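Adhesion G-protein coupled receptor G6 (Danio rerio, PDB 6V55) is an adhesion G protein-coupled receptor whose large, calcium-binding extracellular region is linked to myelination and probably mediates cell adhesion and regulates signalling. Local coordinates at residues 615-620 and 656-661. Sequence-based numbering, arbitrary orientation.
Sequences LDTTNF and TLLQNL. With NAG (2-acetamido-2-deoxy-beta-D-glucopyranose), chain D.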
ATOM      1  N   LEU A 615     -52.708  -8.775   6.890  1.00 26.51           N
ATOM      2  CA  LEU A 615     -53.957  -8.321   7.502  1.00 27.33           C
ATOM      3  C   LEU A 615     -55.081  -9.242   7.047  1.00 33.50           C
ATOM      4  O   LEU A 615     -55.365  -9.335   5.846  1.00 31.90           O
ATOM      5  CB  LEU A 615     -54.290  -6.866   7.130  1.00 22.68           C
ATOM      6  CG  LEU A 615     -55.333  -5.982   7.874  1.00 23.83           C
ATOM      7  CD1 LEU A 615     -55.214  -4.524   7.486  1.00 20.85           C
ATOM      8  CD2 LEU A 615     -56.809  -6.317   7.644  1.00 29.00           C
ATOM      9  N   ASP A 616     -55.781  -9.829   8.015  1.00 41.58           N
ATOM     10  CA  ASP A 616     -57.009 -10.565   7.749  1.00 47.74           C
ATOM     11  C   ASP A 616     -58.203  -9.617   7.841  1.00 45.94           C
ATOM     12  O   ASP A 616     -58.514  -9.104   8.921  1.00 47.17           O
ATOM     13  CB  ASP A 616     -57.164 -11.717   8.734  1.00 52.83           C
ATOM     14  CG  ASP A 616     -58.148 -12.754   8.253  1.00 60.36           C
ATOM     15  OD1 ASP A 616     -58.583 -12.666   7.082  1.00 61.31           O
ATOM     16  OD2 ASP A 616     -58.475 -13.667   9.039  1.00 65.12           O
ATOM     17  N   THR A 617     -58.880  -9.394   6.714  1.00 43.64           N
ATOM     18  CA  THR A 617     -60.005  -8.464   6.708  1.00 43.99           C
ATOM     19  C   THR A 617     -61.257  -9.021   7.385  1.00 49.23           C
ATOM     20  O   THR A 617     -62.157  -8.242   7.698  1.00 51.71           O
ATOM     21  CB  THR A 617     -60.335  -8.022   5.270  1.00 40.52           C
ATOM     22  OG1 THR A 617     -60.256  -9.133   4.366  1.00 40.12           O
ATOM     23  CG2 THR A 617     -59.360  -6.947   4.806  1.00 37.00           C
ATOM     24  N   THR A 618     -61.331 -10.329   7.647  1.00 53.51           N
ATOM     25  CA  THR A 618     -62.510 -10.892   8.303  1.00 57.91           C
ATOM     26  C   THR A 618     -62.444 -10.683   9.812  1.00 63.46           C
ATOM     27  O   THR A 618     -63.337 -10.064  10.409  1.00 68.58           O
ATOM     28  CB  THR A 618     -62.638 -12.380   7.984  1.00 56.57           C
ATOM     29  OG1 THR A 618     -61.814 -13.124   8.890  1.00 60.10           O
ATOM     30  CG2 THR A 618     -62.201 -12.663   6.540  1.00 52.54           C
ATOM     31  N   ASN A 619     -61.395 -11.211  10.442  1.00 62.29           N
ATOM     32  CA  ASN A 619     -61.091 -10.869  11.822  1.00 63.63           C
ATOM     33  C   ASN A 619     -60.052  -9.750  11.787  1.00 59.19           C
ATOM     34  O   ASN A 619     -58.847  -9.971  11.902  1.00 66.19           O
ATOM     35  CB  ASN A 619     -60.600 -12.095  12.590  1.00 66.41           C
ATOM     36  CG  ASN A 619     -60.500 -11.852  14.132  1.00 72.94           C
ATOM     37  OD1 ASN A 619     -60.562 -10.712  14.632  1.00 75.09           O
ATOM     38  ND2 ASN A 619     -60.369 -12.949  14.884  1.00 75.89           N
ATOM     39  N   PHE A 620     -60.534  -8.534  11.625  1.00 48.57           N
ATOM     40  CA  PHE A 620     -59.743  -7.357  11.950  1.00 43.20           C
ATOM     41  C   PHE A 620     -60.465  -6.662  13.098  1.00 46.31           C
ATOM     42  O   PHE A 620     -61.563  -6.127  12.915  1.00 48.68           O
ATOM     43  CB  PHE A 620     -59.536  -6.426  10.749  1.00 36.01           C
ATOM     44  CG  PHE A 620     -58.706  -5.186  11.076  1.00 30.02           C
ATOM     45  CD1 PHE A 620     -57.316  -5.253  11.101  1.00 28.03           C
ATOM     46  CD2 PHE A 620     -59.327  -3.962  11.391  1.00 27.19           C
ATOM     47  CE1 PHE A 620     -56.543  -4.120  11.404  1.00 28.30           C
ATOM     48  CE2 PHE A 620     -58.567  -2.830  11.719  1.00 26.82           C
ATOM     49  CZ  PHE A 620     -57.168  -2.910  11.718  1.00 27.63           C
ATOM     50  N   THR A 656     -62.685   0.123  13.560  1.00 37.73           N
ATOM     51  CA  THR A 656     -63.581   0.567  12.492  1.00 37.91           C
ATOM     52  C   THR A 656     -62.836   1.128  11.287  1.00 39.00           C
ATOM     53  O   THR A 656     -63.360   2.032  10.622  1.00 39.03           O
ATOM     54  CB  THR A 656     -64.536   1.617  13.049  1.00 37.45           C
ATOM     55  OG1 THR A 656     -63.771   2.707  13.588  1.00 40.77           O
ATOM     56  CG2 THR A 656     -65.396   1.026  14.140  1.00 33.22           C
ATOM     57  N   LEU A 657     -61.619   0.638  10.994  1.00 37.68           N
ATOM     58  CA  LEU A 657     -60.810   1.214   9.920  1.00 35.68           C
ATOM     59  C   LEU A 657     -61.368   0.848   8.549  1.00 33.94           C
ATOM     60  O   LEU A 657     -61.408   1.693   7.646  1.00 35.60           O
ATOM     61  CB  LEU A 657     -59.349   0.753  10.043  1.00 34.14           C
ATOM     62  CG  LEU A 657     -58.393   1.115   8.892  1.00 28.81           C
ATOM     63  CD1 LEU A 657     -57.943   2.561   8.981  1.00 29.56           C
ATOM     64  CD2 LEU A 657     -57.204   0.206   8.833  1.00 23.18           C
ATOM     65  N   LEU A 658     -61.857  -0.383   8.397  1.00 29.88           N
ATOM     66  CA  LEU A 658     -62.382  -0.853   7.127  1.00 27.91           C
ATOM     67  C   LEU A 658     -63.901  -0.775   7.048  1.00 30.75           C
ATOM     68  O   LEU A 658     -64.500  -1.428   6.187  1.00 32.55           O
ATOM     69  CB  LEU A 658     -61.923  -2.284   6.882  1.00 26.68           C
ATOM     70  CG  LEU A 658     -60.486  -2.587   7.310  1.00 22.08           C
ATOM     71  CD1 LEU A 658     -60.252  -4.099   7.354  1.00 18.77           C
ATOM     72  CD2 LEU A 658     -59.504  -1.900   6.373  1.00 16.93           C
ATOM     73  N   GLN A 659     -64.531   0.012   7.921  1.00 31.06           N
ATOM     74  CA  GLN A 659     -65.985  -0.017   8.079  1.00 34.31           C
ATOM     75  C   GLN A 659     -66.704   0.652   6.907  1.00 34.99           C
ATOM     76  O   GLN A 659     -67.685   0.111   6.380  1.00 32.77           O
ATOM     77  CB  GLN A 659     -66.357   0.645   9.412  1.00 38.67           C
ATOM     78  CG  GLN A 659     -67.732   1.307   9.491  1.00 47.11           C
ATOM     79  CD  GLN A 659     -67.910   2.132  10.767  1.00 51.16           C
ATOM     80  OE1 GLN A 659     -67.871   1.590  11.872  1.00 52.55           O
ATOM     81  NE2 GLN A 659     -68.125   3.441  10.616  1.00 50.20           N
ATOM     82  N   ASN A 660     -66.215   1.814   6.460  1.00 36.96           N
ATOM     83  CA  ASN A 660     -66.840   2.534   5.355  1.00 36.29           C
ATOM     84  C   ASN A 660     -66.204   2.210   4.012  1.00 33.85           C
ATOM     85  O   ASN A 660     -66.230   3.055   3.102  1.00 38.74           O
ATOM     86  CB  ASN A 660     -66.805   4.044   5.604  1.00 37.44           C
ATOM     87  CG  ASN A 660     -67.545   4.449   6.864  1.00 46.17           C
ATOM     88  OD1 ASN A 660     -66.944   4.575   7.925  1.00 49.83           O
ATOM     89  ND2 ASN A 660     -68.851   4.659   6.754  1.00 54.63           N
ATOM     90  N   LEU A 661     -65.629   1.022   3.860  1.00 27.96           N
ATOM     91  CA  LEU A 661     -64.994   0.619   2.614  1.00 28.51           C
ATOM     92  C   LEU A 661     -65.948  -0.241   1.807  1.00 28.55           C
ATOM     93  O   LEU A 661     -66.673  -1.066   2.370  1.00 32.09           O
ATOM     94  CB  LEU A 661     -63.705  -0.163   2.869  1.00 26.22           C
ATOM     95  CG  LEU A 661     -62.427   0.616   3.184  1.00 23.71           C
ATOM     96  CD1 LEU A 661     -61.233  -0.305   3.090  1.00 24.71           C
ATOM     97  CD2 LEU A 661     -62.254   1.786   2.246  1.00 24.67           C
TER
HETATM   98  C1  NAG D 902     -69.613   5.066   7.911  1.00 41.70           C
HETATM   99  C2  NAG D 902     -70.321   6.419   7.696  1.00 43.42           C
HETATM  100  C3  NAG D 902     -71.172   6.792   8.929  1.00 45.24           C
HETATM  101  C4  NAG D 902     -72.110   5.657   9.328  1.00 49.05           C
HETATM  102  C5  NAG D 902     -71.319   4.374   9.557  1.00 51.55           C
HETATM  103  C6  NAG D 902     -72.197   3.190   9.912  1.00 53.38           C
HETATM  104  C7  NAG D 902     -68.973   7.796   6.156  1.00 45.66           C
HETATM  105  C8  NAG D 902     -67.981   8.914   6.043  1.00 46.33           C
HETATM  106  N2  NAG D 902     -69.357   7.471   7.400  1.00 42.39           N
HETATM  107  O3  NAG D 902     -71.949   7.950   8.642  1.00 44.83           O
HETATM  108  O4  NAG D 902     -72.842   5.994  10.504  1.00 52.33           O
HETATM  109  O5  NAG D 902     -70.603   4.044   8.353  1.00 52.15           O
HETATM  110  O6  NAG D 902     -72.365   2.260   8.849  1.00 52.38           O
HETATM  111  O7  NAG D 902     -69.390   7.198   5.169  1.00 47.43           O
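The loop 615-620 faces the loop 656-661 without a backbone hydrogen bond between them, the CA atoms of T617 and L658 lying 8.0 Å apart, while a type I beta turn runs from L658 to L661. One methyl does most of the joining: CD1 of L658 lies 3.9 Å from CG2 of T617 and also touches CD2 of L615 and CD2 of F620. A branched leucine suits this place because CG, turned beside the backbone N (chi1 -39°), carries that methyl in among three apolar partners. L615 and L658 run antiparallel past one another, while T617 and F620 lie roughly perpendicular to L658; T617, at the partly exposed margin, offers its methyl here. The broad ring of F620 also spans to L657, CE2 to CB 4.0 Å.

On the far side of the turn, N660 ND2 is covalently bonded to C1 of an N-acetylglucosamine (NAG), and NE2 of Q659 donates to N660 OD1 (3.1 Å) from above the carbonyl plane. The long glutamine chain lets NE2 serve OE1 of Q711 by a hydrogen bond as well, so an alanine here would probably leave the glycosylated amide freer to turn and Q711 without this partner. The contact ties the loop joining strands 608-614 and 623-628, which belong to different antiparallel sheets, to the one leading from strand 649-653 to helix 663-666, consistent with the beta-rich part of a GAIN domain carrying the GPS motif.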